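Local coordinates for hypothetical protein TT1662 (Thermus thermophilus, PDB 1UFO) that is an alpha/beta-hydrolase-fold protein that probably acts as a serine hydrolase, although its natural substrate is unknown, at residues Gln148-Asp152 and Pro153-Ala157; Glu168-Gly172 and Val173-His177. All blocks are in the same frame, centred on the assembly; numbering follows the deposited sequence.

Contact 1: Gln148-Asp152 and Pro153-Ala157; sequences QVVED and PGVLA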
ATOM      1  N   GLN A 148      34.344  -5.582   9.846  1.00 23.00           N
ATOM      2  CA  GLN A 148      33.672  -6.855  10.080  1.00 22.76           C
ATOM      3  C   GLN A 148      34.438  -7.968   9.441  1.00 24.13           C
ATOM      4  O   GLN A 148      34.907  -7.839   8.310  1.00 25.56           O
ATOM      5  CB  GLN A 148      32.260  -6.874   9.503  1.00 21.39           C
ATOM      6  CG  GLN A 148      31.377  -5.912  10.249  1.00 20.88           C
ATOM      7  CD  GLN A 148      31.181  -6.326  11.711  1.00 20.93           C
ATOM      8  OE1 GLN A 148      30.648  -7.360  11.964  1.00 18.81           O
ATOM      9  NE2 GLN A 148      31.620  -5.487  12.653  1.00 20.99           N
ATOM     10  N   VAL A 149      34.521  -9.078  10.160  1.00 22.44           N
ATOM     11  CA  VAL A 149      35.207 -10.254   9.658  1.00 21.76           C
ATOM     12  C   VAL A 149      34.131 -11.349   9.505  1.00 21.12           C
ATOM     13  O   VAL A 149      33.365 -11.593  10.439  1.00 18.90           O
ATOM     14  CB  VAL A 149      36.255 -10.689  10.675  1.00 22.84           C
ATOM     15  CG1 VAL A 149      36.701 -12.147  10.430  1.00 24.46           C
ATOM     16  CG2 VAL A 149      37.443  -9.737  10.562  1.00 25.64           C
ATOM     17  N   VAL A 150      34.066 -11.979   8.345  1.00 20.74           N
ATOM     18  CA  VAL A 150      33.029 -13.036   8.194  1.00 19.60           C
ATOM     19  C   VAL A 150      33.741 -14.280   7.708  1.00 19.39           C
ATOM     20  O   VAL A 150      34.348 -14.255   6.620  1.00 20.51           O
ATOM     21  CB  VAL A 150      31.982 -12.566   7.179  1.00 19.11           C
ATOM     22  CG1 VAL A 150      30.902 -13.651   6.943  1.00 19.70           C
ATOM     23  CG2 VAL A 150      31.335 -11.268   7.725  1.00 18.49           C
ATOM     24  N   GLU A 151      33.654 -15.340   8.521  1.00 19.93           N
ATOM     25  CA  GLU A 151      34.304 -16.606   8.172  1.00 21.95           C
ATOM     26  C   GLU A 151      33.317 -17.738   7.951  1.00 20.89           C
ATOM     27  O   GLU A 151      33.610 -18.658   7.162  1.00 20.79           O
ATOM     28  CB  GLU A 151      35.271 -17.002   9.263  1.00 24.89           C
ATOM     29  CG  GLU A 151      36.423 -16.013   9.328  1.00 30.32           C
ATOM     30  CD  GLU A 151      37.501 -16.583  10.116  1.00 33.25           C
ATOM     31  OE1 GLU A 151      37.425 -16.634  11.380  1.00 36.82           O
ATOM     32  OE2 GLU A 151      38.431 -17.042   9.438  1.00 37.79           O
ATOM     33  N   ASP A 152      32.167 -17.615   8.611  1.00 19.72           N
ATOM     34  CA  ASP A 152      31.074 -18.622   8.561  1.00 18.28           C
ATOM     35  C   ASP A 152      30.717 -18.855   7.085  1.00 19.31           C
ATOM     36  O   ASP A 152      30.175 -17.960   6.399  1.00 15.68           O
ATOM     37  CB  ASP A 152      29.892 -18.049   9.344  1.00 17.40           C
ATOM     38  CG  ASP A 152      28.723 -19.033   9.500  1.00 16.87           C
ATOM     39  OD1 ASP A 152      28.485 -19.742   8.537  1.00 20.20           O
ATOM     40  OD2 ASP A 152      28.122 -19.015  10.588  1.00 19.33           O
ATOM     41  N   PRO A 153      30.927 -20.068   6.568  1.00 17.81           N
ATOM     42  CA  PRO A 153      30.640 -20.342   5.150  1.00 17.59           C
ATOM     43  C   PRO A 153      29.184 -20.092   4.754  1.00 15.19           C
ATOM     44  O   PRO A 153      28.907 -19.691   3.626  1.00 16.39           O
ATOM     45  CB  PRO A 153      31.058 -21.823   4.991  1.00 19.47           C
ATOM     46  CG  PRO A 153      32.125 -21.925   6.078  1.00 19.87           C
ATOM     47  CD  PRO A 153      31.553 -21.244   7.228  1.00 19.16           C
ATOM     48  N   GLY A 154      28.284 -20.365   5.693  1.00 16.36           N
ATOM     49  CA  GLY A 154      26.877 -20.123   5.390  1.00 15.36           C
ATOM     50  C   GLY A 154      26.577 -18.663   5.228  1.00 15.36           C
ATOM     51  O   GLY A 154      25.715 -18.324   4.419  1.00 13.68           O
ATOM     52  N   VAL A 155      27.244 -17.801   6.017  1.00 13.79           N
ATOM     53  CA  VAL A 155      26.980 -16.373   5.882  1.00 12.54           C
ATOM     54  C   VAL A 155      27.684 -15.865   4.606  1.00 12.82           C
ATOM     55  O   VAL A 155      27.118 -14.994   3.910  1.00 13.17           O
ATOM     56  CB  VAL A 155      27.495 -15.610   7.118  1.00 11.09           C
ATOM     57  CG1 VAL A 155      27.331 -14.100   6.893  1.00 11.53           C
ATOM     58  CG2 VAL A 155      26.717 -16.057   8.343  1.00 11.21           C
ATOM     59  N   LEU A 156      28.876 -16.396   4.291  1.00 13.54           N
ATOM     60  CA  LEU A 156      29.534 -15.931   3.063  1.00 14.28           C
ATOM     61  C   LEU A 156      28.649 -16.248   1.857  1.00 14.73           C
ATOM     62  O   LEU A 156      28.585 -15.504   0.916  1.00 15.68           O
ATOM     63  CB  LEU A 156      30.974 -16.562   2.887  1.00 15.74           C
ATOM     64  CG  LEU A 156      31.946 -16.097   3.997  1.00 16.39           C
ATOM     65  CD1 LEU A 156      33.187 -16.956   4.090  1.00 17.64           C
ATOM     66  CD2 LEU A 156      32.289 -14.622   3.732  1.00 17.51           C
ATOM     67  N   ALA A 157      27.973 -17.405   1.894  1.00 16.20           N
ATOM     68  CA  ALA A 157      27.099 -17.783   0.808  1.00 16.01           C
ATOM     69  C   ALA A 157      25.976 -16.822   0.578  1.00 15.64           C
ATOM     70  O   ALA A 157      25.559 -16.632  -0.561  1.00 16.71           O
ATOM     71  CB  ALA A 157      26.529 -19.185   1.035  1.00 14.31           C
TER
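With its CG anti to the backbone N (chi1 -174°), Asp-152 lays OD1 beside the first amides of the following helix, while CG1 of Val-150, likewise anti to its N (chi1 178°), reaches the flank of Val-155 and Leu-156. Asp-152 is the N-cap of helix 153-160. Its OD1 accepts from Gly-154 N at 2.9 Å, a weak, bent bond (128°), and more distantly from Val-155 N, also weakly. The same residue opens the helical ladder: its carbonyl O takes Leu-156 N at 2.9 Å with the donor nearly along the C=O axis, and a second, weak bond from Val-155 N. OD1 also forms a salt bridge with Arg-83 of helix 77-103, where Glu-79 OE1 in turn receives Asp-152 N. Bonded both to an arginine and to amides of a helix N-terminus, the carboxylate is likely to be stabilised in its charged form. Replacing Asp-152 by an alanine removes the carboxylate, and the amides of Gly-154 and Val-155 would probably lose their cap and Arg-83 this carboxylate partner. Apolar side chains meet beside the cap. Those of Val-150 and Val-155 cross at about a right angle, their CG1 methyls 3.6 Å apart. Leu-156 runs past Val-150 in the opposite sense, setting its CD2 3.6 Å from Val-150 CG1, while its CD1 rests 3.5 Å from Glu-151 O.

Contact 2: Glu168-Gly172 and Val173-His177; sequences EAYGG and VPLLH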
ATOM      1  N   GLU A 168      13.833 -16.476  -9.518  1.00 19.38           N
ATOM      2  CA  GLU A 168      13.194 -17.564 -10.207  1.00 21.20           C
ATOM      3  C   GLU A 168      12.750 -18.680  -9.230  1.00 21.30           C
ATOM      4  O   GLU A 168      11.868 -19.472  -9.570  1.00 24.12           O
ATOM      5  CB  GLU A 168      14.159 -18.068 -11.274  1.00 23.05           C
ATOM      6  CG  GLU A 168      15.396 -18.788 -10.770  1.00 26.38           C
ATOM      7  CD  GLU A 168      16.474 -17.899 -10.175  1.00 28.16           C
ATOM      8  OE1 GLU A 168      16.512 -16.653 -10.402  1.00 29.25           O
ATOM      9  OE2 GLU A 168      17.342 -18.495  -9.479  1.00 31.97           O
ATOM     10  N   ALA A 169      13.286 -18.736  -8.012  1.00 18.27           N
ATOM     11  CA  ALA A 169      12.893 -19.784  -7.061  1.00 15.33           C
ATOM     12  C   ALA A 169      11.667 -19.338  -6.216  1.00 14.44           C
ATOM     13  O   ALA A 169      11.080 -20.156  -5.514  1.00 14.38           O
ATOM     14  CB  ALA A 169      14.092 -20.112  -6.095  1.00 17.72           C
ATOM     15  N   TYR A 170      11.308 -18.049  -6.327  1.00 13.65           N
ATOM     16  CA  TYR A 170      10.172 -17.482  -5.521  1.00 12.08           C
ATOM     17  C   TYR A 170       8.795 -17.912  -5.980  1.00 13.20           C
ATOM     18  O   TYR A 170       7.809 -17.705  -5.250  1.00 13.19           O
ATOM     19  CB  TYR A 170      10.215 -15.946  -5.539  1.00 10.71           C
ATOM     20  CG  TYR A 170      11.277 -15.292  -4.627  1.00  9.23           C
ATOM     21  CD1 TYR A 170      10.923 -14.184  -3.818  1.00  9.38           C
ATOM     22  CD2 TYR A 170      12.622 -15.710  -4.592  1.00  9.25           C
ATOM     23  CE1 TYR A 170      11.860 -13.530  -2.989  1.00  9.95           C
ATOM     24  CE2 TYR A 170      13.573 -15.046  -3.771  1.00  9.35           C
ATOM     25  CZ  TYR A 170      13.185 -13.973  -2.995  1.00 10.15           C
ATOM     26  OH  TYR A 170      14.107 -13.333  -2.272  1.00 10.00           O
ATOM     27  N   GLY A 171       8.707 -18.504  -7.189  1.00 14.75           N
ATOM     28  CA  GLY A 171       7.431 -18.991  -7.661  1.00 14.32           C
ATOM     29  C   GLY A 171       6.279 -17.992  -7.745  1.00 13.62           C
ATOM     30  O   GLY A 171       5.101 -18.380  -7.643  1.00 14.70           O
ATOM     31  N   GLY A 172       6.649 -16.730  -7.883  1.00 12.73           N
ATOM     32  CA  GLY A 172       5.657 -15.679  -8.003  1.00 13.68           C
ATOM     33  C   GLY A 172       4.814 -15.528  -6.741  1.00 12.83           C
ATOM     34  O   GLY A 172       3.737 -14.963  -6.825  1.00 14.01           O
ATOM     35  N   VAL A 173       5.306 -15.978  -5.588  1.00 11.46           N
ATOM     36  CA  VAL A 173       4.517 -15.843  -4.353  1.00 10.72           C
ATOM     37  C   VAL A 173       4.240 -14.331  -4.083  1.00 10.24           C
ATOM     38  O   VAL A 173       5.158 -13.505  -4.091  1.00 11.22           O
ATOM     39  CB  VAL A 173       5.311 -16.372  -3.156  1.00 10.93           C
ATOM     40  CG1 VAL A 173       4.645 -15.947  -1.828  1.00 11.21           C
ATOM     41  CG2 VAL A 173       5.420 -17.930  -3.299  1.00 12.76           C
ATOM     42  N   PRO A 174       2.980 -13.959  -3.815  1.00  9.44           N
ATOM     43  CA  PRO A 174       2.669 -12.551  -3.542  1.00  8.98           C
ATOM     44  C   PRO A 174       3.569 -11.991  -2.439  1.00  9.53           C
ATOM     45  O   PRO A 174       3.729 -12.589  -1.389  1.00  8.74           O
ATOM     46  CB  PRO A 174       1.219 -12.539  -3.075  1.00  9.98           C
ATOM     47  CG  PRO A 174       0.591 -13.803  -3.930  1.00 11.25           C
ATOM     48  CD  PRO A 174       1.766 -14.830  -3.824  1.00 10.76           C
ATOM     49  N   LEU A 175       4.136 -10.835  -2.713  1.00  6.14           N
ATOM     50  CA  LEU A 175       5.096 -10.256  -1.797  1.00  6.77           C
ATOM     51  C   LEU A 175       4.929  -8.763  -1.735  1.00  7.75           C
ATOM     52  O   LEU A 175       4.991  -8.074  -2.748  1.00  7.24           O
ATOM     53  CB  LEU A 175       6.550 -10.585  -2.272  1.00  7.75           C
ATOM     54  CG  LEU A 175       7.731  -9.845  -1.598  1.00  8.68           C
ATOM     55  CD1 LEU A 175       7.707 -10.240  -0.168  1.00 11.24           C
ATOM     56  CD2 LEU A 175       9.015 -10.253  -2.212  1.00  8.35           C
ATOM     57  N   LEU A 176       4.722  -8.268  -0.515  1.00  7.87           N
ATOM     58  CA  LEU A 176       4.572  -6.805  -0.334  1.00  6.54           C
ATOM     59  C   LEU A 176       5.655  -6.295   0.588  1.00  7.62           C
ATOM     60  O   LEU A 176       5.788  -6.827   1.684  1.00  7.10           O
ATOM     61  CB  LEU A 176       3.189  -6.443   0.308  1.00  6.41           C
ATOM     62  CG  LEU A 176       3.067  -5.034   0.811  1.00  7.28           C
ATOM     63  CD1 LEU A 176       3.198  -4.116  -0.457  1.00  6.70           C
ATOM     64  CD2 LEU A 176       1.700  -4.854   1.469  1.00  8.08           C
ATOM     65  N   HIS A 177       6.446  -5.323   0.132  1.00  6.16           N
ATOM     66  CA  HIS A 177       7.465  -4.709   0.999  1.00  6.87           C
ATOM     67  C   HIS A 177       6.819  -3.418   1.530  1.00  7.26           C
ATOM     68  O   HIS A 177       6.248  -2.630   0.772  1.00  8.28           O
ATOM     69  CB  HIS A 177       8.753  -4.373   0.234  1.00  6.60           C
ATOM     70  CG  HIS A 177       9.856  -5.338   0.447  1.00  8.42           C
ATOM     71  ND1 HIS A 177      10.735  -5.231   1.516  1.00  7.76           N
ATOM     72  CD2 HIS A 177      10.217  -6.484  -0.215  1.00  6.83           C
ATOM     73  CE1 HIS A 177      11.586  -6.259   1.484  1.00  8.87           C
ATOM     74  NE2 HIS A 177      11.275  -7.030   0.450  1.00  9.47           N
TER
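Tyr-170 to Val-173 form a type I' beta turn, whose central residues Gly-171 and Gly-172 both have positive phi, a conformation that residues with a side chain adopt less readily, and a hydrogen bond of 3.1 Å from Val-173 N to Tyr-170 O closes it. The bond is nearly straight at the hydrogen (165°), but the donor stands above the carbonyl plane. Val-173 also brings its side chain against this carbonyl: its CG2, beside the backbone N and anti to the carbonyl carbon, lies only 3.1 Å from Tyr-170 O, a tight approach, and CB follows at 3.5 Å. The same oxygen is thus met by an amide and a methyl of one residue. Beyond the turn, Pro-174 sets its ring CD 3.6 Å from Gly-172 O and leads the chain into strand 175-180. This strand belongs to the central, mostly parallel sheet of the alpha/beta-hydrolase fold, where it runs between strands 132-135 and 207-212, so the turn delivers the chain into the sheet from the loop that follows helix 153-160. The Tyr-170 ring and Leu-175 make a loose apolar contact: Leu-175 CD2 comes to the ring edge, near its plane, 4.4 Å from CE1. Leu-123 and Ala-124 of helix 114-124 and Leu-198 of helix 188-198 also touch Tyr-170. The phenol end finds its polar partner in His-120 of helix 114-124, whose ND1 is hydrogen-bonded to Tyr-170 OH; its NE2 is hydrogen-bonded to His-177 NE2, further along the strand.

In the fold
Contacts 1 and 2 follow each other along the chain, one at the start of helix 153-160 and the other at the entry to strand 175-180; their centres lie about 26 Å apart and they do not touch. Contact 1 is a surface feature, its centre about 22 Å from that of the chain, and combines helix capping and a salt bridge with a small apolar cluster; helix 77-103 supplies the charged partner Arg-83. Contact 2 is partly buried, its centre about 13 Å from that of the chain, and joins a type I' turn with two glycines to apolar and aromatic side chains packed against helices 114-124 and 188-198. Only contact 2 extends to the second subunit, whose Phe-210 packs on Leu-176.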